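Local coordinates for uncharacterized protein (Bacteroides ovatus, PDB 3P02) that is of unknown function but combines an N-terminal, probably immunoglobulin-like domain with a C-terminal domain built on a large antiparallel beta sheet, at residues V128-D131 with T135-V138; N70-G75 with N139-Y144; D64-L69 with A123-V128. All blocks are in the same frame, centred on the assembly; numbering follows the deposited sequence.

Contact 1: V128-D131 with T135-V138; sequences VCED and TYAV
Tyr136 folds back against Cys129 and Glu130 in the connection that leaves strand 122-130 of the E-set, probably immunoglobulin-like, domain and leads to strand 146-154. The loop makes a short 3-10 turn, and from it the tyrosine side chain returns to the strand it has just left. CG of Tyr136 is anti to the carbonyl carbon (chi1 -81°), which turns the ring toward the strand. One face of the ring takes a CH-pi contact from Cys129, whose CA stands 3.9 Å from the ring centroid, almost on the normal; the backbone N of Glu130 lies over the same face, nearer the rim. Cys129 SG, modelled in two conformers, lies in one of them 3.6 Å from Tyr136 CB and, obliquely, 4.5 Å from the ring centroid, a sulfur-aromatic contact that is doubtful for the other copy. At the far end, Tyr136 OH donates a 2.6 Å hydrogen bond to Glu130 OE1. That oxygen is met on its anti side, with carboxylate and ring nearly perpendicular, 84° apart. Glu130 OE2 is engaged by Arg55 in a salt bridge, and the tyrosine hydroxyl also pairs with the backbone N of Ile13, so both ends of the bond are anchored. A phenylalanine here would probably keep the ring over Cys129 but leave Glu130 OE1 and Ile13 N without the hydroxyl they share. Val128 O, buried without a hydrogen-bond partner in the model, approaches the ring obliquely, 3.4 Å from Tyr136 CD2.

Contact 2: N70-G75 with N139-Y144; sequences NFEKFG and NPRKYY
Glu72 and Arg141 form a single salt bridge between helix 65-74 and the loop that precedes strand 146-154, on the surface of the probably immunoglobulin-like domain. Arg141 NH2 donates to Glu72 OE1 at 2.7 Å, but the bond is bent, with an N-H...O angle of 144°. OE1 is met on its syn side, while the oxygen itself sits at the edge of the guanidinium, tilted somewhat out of its plane. The two flat groups are turned 75° apart, so this is a one-bond meeting and not the paired, coplanar arrangement. Arg141 NH1 stays 3.4 Å from the same Glu72 OE1. The side chains come from opposite directions, Glu72 from the last turn of the helix and Arg141 from the first position of a type I beta turn that ends at Tyr144. Arg141 runs straight through its first two torsions and then bends at chi3 (-85°), which brings the guanidinium round to the carboxylate. The backbones remain far apart, with 13.3 Å between Glu72 CA and Arg141 CA. Both residues also touch a crystal neighbour, so the lattice may influence the pose. Packing adds little: Arg141 NH2 rests against Ile68 CG2, one helical turn before Glu72.

Contact 3: D64-L69 with A123-V128; sequences DTLDIL and ALPLKV. With EDO (1,2-ethanediol), chain E.
Leu66 and Thr65 seat helix 65-74 on Pro125 and Ala123 of strand 122-130, a helix-on-sheet packing within the probably immunoglobulin-like domain. The axes of segments 65-69 and 123-128 approach to 9.6 Å and cross steeply, at 114° between their N-to-C directions, and within these segments the contacts come from Thr65 and Leu66, in the first turn. Pro125 is the shared platform. Its CB tucks beneath Thr65, 3.7 Å from Thr65 CB, with OG1 and CG2 of the threonine both 4.0 Å from Pro125 CB. Its CG takes Leu66, whose CG is 4.0 Å from Pro125 CG, the two side chains crossing at about a right angle. With CG anti to its own carbonyl carbon (chi1 -68°), Leu66 reaches past the proline ring and lays CD2 against Ala123 CB at 3.9 Å. Ala123 and Pro125 face the helix, whereas Leu124 and Leu126 point the other way. Val148 of neighbouring strand 146-154 touches both Thr65 and Ala123, widening the seat. Lys127, extended and not touching the helix segment, makes a weak hydrogen bond from NZ to O1 of a 1,2-ethanediol, probably from the crystallisation liquor. No hydrogen bond joins the two segments across this largely buried, mainly apolar seam, which implies that packing holds the start of the helix against the strand; the polar ties of the helix lie farther along it.

Contact 3 is the buried one, contact 1 is partly buried, and contact 2 is a surface bridge, and the chemistry follows: apolar carbons in contact 3, an aromatic ring with a hydroxyl-carboxylate bond in contact 1, a lone charged pair in contact 2. Contacts 1 and 3 use the same strand, 122-130, their ranges overlapping at Val128, whereas contacts 2 and 3 share helix 65-74. The loop after the strand supplies one side of both contacts 1 and 2. Lys127 links the strand of contact 3 to contact 1, its NZ probably hydrogen-bonded to Tyr136 O at 2.8 Å. The centres of contacts 2 and 3 are about 9 Å apart, and those of contacts 1 and 2 about 17 Å.

Contact 1: V128-D131 with T135-V138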
loop_
_atom_site.group_PDB
_atom_site.type_symbol
_atom_site.label_atom_id
_atom_site.label_comp_id
_atom_site.label_asym_id
_atom_site.label_seq_id
_atom_site.Cartn_x
_atom_site.Cartn_y
_atom_site.Cartn_z
ATOM N N VAL A 128 -19.464 -8.523 -11.086
ATOM C CA VAL A 128 -20.324 -9.679 -10.884
ATOM C C VAL A 128 -21.502 -9.557 -11.866
ATOM O O VAL A 128 -22.040 -8.454 -12.045
ATOM C CB VAL A 128 -20.765 -9.864 -9.388
ATOM C CG1 VAL A 128 -21.504 -8.648 -8.830
ATOM C CG2 VAL A 128 -21.597 -11.136 -9.215
ATOM N N CYS A 129 -21.892 -10.700 -12.504
ATOM C CA CYS A 129 -22.947 -10.789 -13.517
ATOM C C CYS A 129 -23.674 -12.128 -13.392
ATOM O O CYS A 129 -23.188 -13.022 -12.715
ATOM C CB CYS A 129 -22.301 -10.648 -14.896
ATOM S SG CYS A 129 -23.439 -10.195 -16.225
ATOM N N GLU A 130 -24.771 -12.285 -14.099
ATOM C CA GLU A 130 -25.529 -13.511 -14.275
ATOM C C GLU A 130 -25.711 -13.617 -15.764
ATOM O O GLU A 130 -26.132 -12.626 -16.376
ATOM C CB GLU A 130 -26.869 -13.506 -13.544
ATOM C CG GLU A 130 -26.745 -13.651 -12.051
ATOM C CD GLU A 130 -28.110 -13.643 -11.413
ATOM O OE1 GLU A 130 -28.687 -12.545 -11.234
ATOM O OE2 GLU A 130 -28.637 -14.750 -11.166
ATOM N N ASP A 131 -25.140 -14.674 -16.369
ATOM C CA ASP A 131 -25.144 -14.865 -17.819
ATOM C C ASP A 131 -26.461 -15.481 -18.282
ATOM O O ASP A 131 -27.356 -14.746 -18.696
ATOM C CB ASP A 131 -23.943 -15.724 -18.264
ATOM C CG ASP A 131 -22.580 -15.043 -18.164
ATOM O OD1 ASP A 131 -22.539 -13.795 -18.026
ATOM O OD2 ASP A 131 -21.555 -15.753 -18.250
ATOM N N THR A 135 -29.499 -6.905 -17.960
ATOM C CA THR A 135 -29.845 -5.954 -16.897
ATOM C C THR A 135 -28.604 -5.566 -16.054
ATOM O O THR A 135 -28.624 -4.541 -15.377
ATOM C CB THR A 135 -30.963 -6.505 -16.012
ATOM O OG1 THR A 135 -30.551 -7.775 -15.515
ATOM C CG2 THR A 135 -32.290 -6.639 -16.753
ATOM N N TYR A 136 -27.504 -6.354 -16.136
ATOM C CA TYR A 136 -26.257 -6.045 -15.423
ATOM C C TYR A 136 -25.467 -4.928 -16.116
ATOM O O TYR A 136 -24.511 -4.421 -15.538
ATOM C CB TYR A 136 -25.391 -7.302 -15.251
ATOM C CG TYR A 136 -25.858 -8.145 -14.085
ATOM C CD1 TYR A 136 -26.817 -9.142 -14.258
ATOM C CD2 TYR A 136 -25.342 -7.945 -12.806
ATOM C CE1 TYR A 136 -27.284 -9.891 -13.176
ATOM C CE2 TYR A 136 -25.788 -8.700 -11.717
ATOM C CZ TYR A 136 -26.749 -9.685 -11.913
ATOM O OH TYR A 136 -27.213 -10.409 -10.838
ATOM N N ALA A 137 -25.898 -4.506 -17.313
ATOM C CA ALA A 137 -25.212 -3.414 -18.019
ATOM C C ALA A 137 -25.930 -2.079 -17.762
ATOM O O ALA A 137 -25.529 -1.060 -18.322
ATOM C CB ALA A 137 -25.191 -3.715 -19.523
ATOM N N VAL A 138 -27.016 -2.092 -16.968
ATOM C CA VAL A 138 -27.828 -0.880 -16.691
ATOM C C VAL A 138 -27.495 -0.376 -15.301
ATOM O O VAL A 138 -27.605 -1.140 -14.347
ATOM C CB VAL A 138 -29.346 -1.145 -16.813
ATOM C CG1 VAL A 138 -30.156 0.141 -16.573
ATOM C CG2 VAL A 138 -29.691 -1.763 -18.164
#

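Contact 2: N70-G75 with N139-Y144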
loop_
_atom_site.group_PDB
_atom_site.type_symbol
_atom_site.label_atom_id
_atom_site.label_comp_id
_atom_site.label_asym_id
_atom_site.label_seq_id
_atom_site.Cartn_x
_atom_site.Cartn_y
_atom_site.Cartn_z
ATOM N N ASN A 70 -9.648 6.220 -13.121
ATOM C CA ASN A 70 -8.422 7.033 -13.149
ATOM C C ASN A 70 -8.689 8.448 -13.631
ATOM O O ASN A 70 -8.241 9.399 -12.987
ATOM C CB ASN A 70 -7.379 6.378 -14.049
ATOM C CG ASN A 70 -6.655 5.266 -13.349
ATOM O OD1 ASN A 70 -6.480 5.293 -12.135
ATOM N ND2 ASN A 70 -6.204 4.272 -14.106
ATOM N N PHE A 71 -9.414 8.602 -14.732
ATOM C CA PHE A 71 -9.646 9.955 -15.235
ATOM C C PHE A 71 -10.557 10.737 -14.291
ATOM O O PHE A 71 -10.310 11.927 -14.031
ATOM C CB PHE A 71 -10.202 9.944 -16.667
ATOM C CG PHE A 71 -10.193 11.352 -17.212
ATOM C CD1 PHE A 71 -9.002 11.955 -17.598
ATOM C CD2 PHE A 71 -11.366 12.101 -17.266
ATOM C CE1 PHE A 71 -8.975 13.281 -18.022
ATOM C CE2 PHE A 71 -11.345 13.425 -17.699
ATOM C CZ PHE A 71 -10.143 14.011 -18.062
ATOM N N GLU A 72 -11.636 10.097 -13.827
ATOM C CA GLU A 72 -12.596 10.767 -12.961
ATOM C C GLU A 72 -11.952 11.192 -11.628
ATOM O O GLU A 72 -12.310 12.240 -11.103
ATOM C CB GLU A 72 -13.847 9.895 -12.741
ATOM C CG GLU A 72 -14.615 9.721 -14.049
ATOM C CD GLU A 72 -15.933 8.970 -13.945
ATOM O OE1 GLU A 72 -16.229 8.434 -12.853
ATOM O OE2 GLU A 72 -16.614 8.833 -14.986
ATOM N N LYS A 73 -11.023 10.395 -11.084
ATOM C CA LYS A 73 -10.385 10.740 -9.811
ATOM C C LYS A 73 -9.166 11.624 -9.980
ATOM O O LYS A 73 -8.916 12.475 -9.122
ATOM C CB LYS A 73 -9.974 9.477 -9.025
ATOM C CG LYS A 73 -11.147 8.672 -8.468
ATOM C CD LYS A 73 -11.766 9.305 -7.213
ATOM C CE LYS A 73 -13.080 8.653 -6.843
ATOM N NZ LYS A 73 -13.793 9.409 -5.779
ATOM N N PHE A 74 -8.385 11.424 -11.050
ATOM C CA PHE A 74 -7.116 12.158 -11.170
ATOM C C PHE A 74 -6.956 13.075 -12.357
ATOM O O PHE A 74 -5.916 13.741 -12.449
ATOM C CB PHE A 74 -5.968 11.115 -11.226
ATOM C CG PHE A 74 -5.998 10.101 -10.105
ATOM C CD1 PHE A 74 -5.829 10.499 -8.782
ATOM C CD2 PHE A 74 -6.170 8.739 -10.374
ATOM C CE1 PHE A 74 -5.844 9.567 -7.743
ATOM C CE2 PHE A 74 -6.207 7.806 -9.334
ATOM C CZ PHE A 74 -6.028 8.221 -8.022
ATOM N N GLY A 75 -7.941 13.129 -13.246
ATOM C CA GLY A 75 -7.816 13.955 -14.443
ATOM C C GLY A 75 -6.632 13.550 -15.307
ATOM O O GLY A 75 -6.263 12.369 -15.355
ATOM N N ASN A 139 -27.102 0.909 -15.175
ATOM C CA ASN A 139 -26.768 1.529 -13.885
ATOM C C ASN A 139 -25.806 0.649 -13.080
ATOM O O ASN A 139 -26.067 0.401 -11.905
ATOM C CB ASN A 139 -28.067 1.792 -13.076
ATOM C CG ASN A 139 -28.855 2.927 -13.663
ATOM O OD1 ASN A 139 -28.289 3.756 -14.337
ATOM N ND2 ASN A 139 -30.143 3.006 -13.390
ATOM N N PRO A 140 -24.675 0.184 -13.667
ATOM C CA PRO A 140 -23.795 -0.738 -12.915
ATOM C C PRO A 140 -23.174 -0.097 -11.678
ATOM O O PRO A 140 -22.893 -0.788 -10.694
ATOM C CB PRO A 140 -22.738 -1.127 -13.952
ATOM C CG PRO A 140 -22.713 0.045 -14.912
ATOM C CD PRO A 140 -24.164 0.415 -15.033
ATOM N N ARG A 141 -22.933 1.218 -11.728
ATOM C CA ARG A 141 -22.318 1.940 -10.620
ATOM C C ARG A 141 -23.307 2.049 -9.435
ATOM O O ARG A 141 -22.939 1.734 -8.288
ATOM C CB ARG A 141 -21.864 3.319 -11.108
ATOM C CG ARG A 141 -21.193 4.206 -10.077
ATOM C CD ARG A 141 -20.750 5.502 -10.743
ATOM N NE ARG A 141 -19.448 5.357 -11.380
ATOM C CZ ARG A 141 -18.834 6.334 -12.038
ATOM N NH1 ARG A 141 -19.418 7.512 -12.182
ATOM N NH2 ARG A 141 -17.641 6.132 -12.570
ATOM N N LYS A 142 -24.547 2.469 -9.722
ATOM C CA LYS A 142 -25.599 2.640 -8.731
ATOM C C LYS A 142 -25.820 1.341 -7.941
ATOM O O LYS A 142 -25.974 1.384 -6.715
ATOM C CB LYS A 142 -26.906 3.098 -9.396
ATOM C CG LYS A 142 -28.105 3.161 -8.451
ATOM C CD LYS A 142 -29.378 3.555 -9.174
ATOM C CE LYS A 142 -30.619 3.331 -8.322
ATOM N NZ LYS A 142 -30.616 4.139 -7.067
ATOM N N TYR A 143 -25.782 0.201 -8.645
ATOM C CA TYR A 143 -26.072 -1.094 -8.041
ATOM C C TYR A 143 -24.842 -1.878 -7.622
ATOM O O TYR A 143 -24.980 -3.063 -7.334
ATOM C CB TYR A 143 -26.935 -1.920 -8.985
ATOM C CG TYR A 143 -28.301 -1.300 -9.158
ATOM C CD1 TYR A 143 -29.192 -1.211 -8.087
ATOM C CD2 TYR A 143 -28.690 -0.759 -10.381
ATOM C CE1 TYR A 143 -30.431 -0.588 -8.226
ATOM C CE2 TYR A 143 -29.931 -0.147 -10.534
ATOM C CZ TYR A 143 -30.795 -0.055 -9.451
ATOM O OH TYR A 143 -32.023 0.539 -9.601
ATOM N N TYR A 144 -23.673 -1.228 -7.525
ATOM C CA TYR A 144 -22.434 -1.823 -7.030
ATOM C C TYR A 144 -22.107 -3.165 -7.699
ATOM O O TYR A 144 -21.698 -4.112 -7.012
ATOM C CB TYR A 144 -22.495 -1.999 -5.489
ATOM C CG TYR A 144 -22.968 -0.767 -4.753
ATOM C CD1 TYR A 144 -22.100 0.287 -4.493
ATOM C CD2 TYR A 144 -24.296 -0.632 -4.360
ATOM C CE1 TYR A 144 -22.543 1.450 -3.857
ATOM C CE2 TYR A 144 -24.749 0.522 -3.723
ATOM C CZ TYR A 144 -23.864 1.552 -3.453
ATOM O OH TYR A 144 -24.305 2.689 -2.809
#

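Contact 3: D64-L69 with A123-V128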
loop_
_atom_site.group_PDB
_atom_site.type_symbol
_atom_site.label_atom_id
_atom_site.label_comp_id
_atom_site.label_asym_id
_atom_site.label_seq_id
_atom_site.Cartn_x
_atom_site.Cartn_y
_atom_site.Cartn_z
ATOM N N ASP A 64 -12.824 -2.077 -18.594
ATOM C CA ASP A 64 -12.954 -0.609 -18.789
ATOM C C ASP A 64 -12.978 0.240 -17.499
ATOM O O ASP A 64 -12.986 1.476 -17.567
ATOM C CB ASP A 64 -14.268 -0.318 -19.546
ATOM C CG ASP A 64 -15.520 -0.775 -18.805
ATOM O OD1 ASP A 64 -15.377 -1.483 -17.779
ATOM O OD2 ASP A 64 -16.633 -0.566 -19.333
ATOM N N THR A 65 -13.038 -0.410 -16.323
ATOM C CA THR A 65 -13.197 0.313 -15.058
ATOM C C THR A 65 -12.087 1.270 -14.730
ATOM O O THR A 65 -12.369 2.419 -14.363
ATOM C CB THR A 65 -13.277 -0.687 -13.893
ATOM O OG1 THR A 65 -14.276 -1.649 -14.190
ATOM C CG2 THR A 65 -13.559 -0.005 -12.557
ATOM N N LEU A 66 -10.840 0.812 -14.821
ATOM C CA LEU A 66 -9.725 1.644 -14.392
ATOM C C LEU A 66 -9.552 2.871 -15.206
ATOM O O LEU A 66 -9.196 3.908 -14.624
ATOM C CB LEU A 66 -8.406 0.877 -14.358
ATOM C CG LEU A 66 -8.322 -0.205 -13.291
ATOM C CD1 LEU A 66 -6.943 -0.842 -13.321
ATOM C CD2 LEU A 66 -8.697 0.354 -11.887
ATOM N N ASP A 67 -9.741 2.786 -16.540
ATOM C CA ASP A 67 -9.547 3.992 -17.344
ATOM C C ASP A 67 -10.525 5.079 -16.916
ATOM O O ASP A 67 -10.150 6.245 -16.870
ATOM C CB ASP A 67 -9.672 3.718 -18.859
ATOM C CG ASP A 67 -8.553 2.854 -19.433
ATOM O OD1 ASP A 67 -7.427 2.891 -18.887
ATOM O OD2 ASP A 67 -8.800 2.156 -20.440
ATOM N N ILE A 68 -11.761 4.708 -16.587
ATOM C CA ILE A 68 -12.780 5.679 -16.161
ATOM C C ILE A 68 -12.469 6.190 -14.748
ATOM O O ILE A 68 -12.409 7.410 -14.551
ATOM C CB ILE A 68 -14.174 5.031 -16.262
ATOM C CG1 ILE A 68 -14.492 4.802 -17.739
ATOM C CG2 ILE A 68 -15.242 5.911 -15.587
ATOM C CD1 ILE A 68 -15.746 3.849 -17.957
ATOM N N LEU A 69 -12.256 5.276 -13.787
ATOM C CA LEU A 69 -11.939 5.657 -12.413
ATOM C C LEU A 69 -10.710 6.586 -12.390
ATOM O O LEU A 69 -10.733 7.632 -11.739
ATOM C CB LEU A 69 -11.676 4.394 -11.561
ATOM C CG LEU A 69 -11.218 4.622 -10.115
ATOM C CD1 LEU A 69 -12.378 5.079 -9.233
ATOM C CD2 LEU A 69 -10.569 3.359 -9.549
ATOM N N ALA A 123 -4.347 -2.183 -9.048
ATOM C CA ALA A 123 -5.748 -2.402 -8.716
ATOM C C ALA A 123 -6.324 -3.550 -9.512
ATOM O O ALA A 123 -5.949 -3.781 -10.653
ATOM C CB ALA A 123 -6.562 -1.119 -8.953
ATOM N N LEU A 124 -7.286 -4.240 -8.910
ATOM C CA LEU A 124 -7.979 -5.359 -9.525
ATOM C C LEU A 124 -9.486 -5.014 -9.625
ATOM O O LEU A 124 -10.183 -4.990 -8.601
ATOM C CB LEU A 124 -7.741 -6.646 -8.700
ATOM C CG LEU A 124 -8.495 -7.889 -9.163
ATOM C CD1 LEU A 124 -8.127 -8.273 -10.622
ATOM C CD2 LEU A 124 -8.266 -9.069 -8.190
ATOM N N PRO A 125 -9.949 -4.670 -10.852
ATOM C CA PRO A 125 -11.356 -4.292 -11.038
ATOM C C PRO A 125 -12.194 -5.527 -11.385
ATOM O O PRO A 125 -11.885 -6.231 -12.342
ATOM C CB PRO A 125 -11.272 -3.275 -12.196
ATOM C CG PRO A 125 -10.144 -3.790 -13.066
ATOM C CD PRO A 125 -9.173 -4.534 -12.110
ATOM N N LEU A 126 -13.222 -5.828 -10.587
ATOM C CA LEU A 126 -14.010 -7.048 -10.775
ATOM C C LEU A 126 -15.461 -6.765 -10.895
ATOM O O LEU A 126 -15.972 -6.001 -10.081
ATOM C CB LEU A 126 -13.839 -7.975 -9.543
ATOM C CG LEU A 126 -12.435 -8.329 -9.150
ATOM C CD1 LEU A 126 -12.441 -9.098 -7.848
ATOM C CD2 LEU A 126 -11.790 -9.165 -10.225
ATOM N N LYS A 127 -16.150 -7.438 -11.813
ATOM C CA LYS A 127 -17.590 -7.240 -11.912
ATOM C C LYS A 127 -18.303 -8.567 -11.724
ATOM O O LYS A 127 -17.818 -9.594 -12.180
ATOM C CB LYS A 127 -17.966 -6.628 -13.285
ATOM C CG LYS A 127 -19.474 -6.351 -13.425
ATOM C CD LYS A 127 -19.834 -5.590 -14.688
ATOM C CE LYS A 127 -21.311 -5.297 -14.704
ATOM N NZ LYS A 127 -21.735 -4.640 -15.982
ATOM N N VAL A 128 -19.464 -8.523 -11.086
ATOM C CA VAL A 128 -20.324 -9.679 -10.884
ATOM C C VAL A 128 -21.502 -9.557 -11.866
ATOM O O VAL A 128 -22.040 -8.454 -12.045
ATOM C CB VAL A 128 -20.765 -9.864 -9.388
ATOM C CG1 VAL A 128 -21.504 -8.648 -8.830
ATOM C CG2 VAL A 128 -21.597 -11.136 -9.215
HETATM C C1 EDO E . -21.337 -7.136 -18.088
HETATM O O1 EDO E . -22.479 -6.295 -18.262
HETATM C C2 EDO E . -21.354 -8.295 -19.072
HETATM O O2 EDO E . -20.247 -9.154 -18.777
#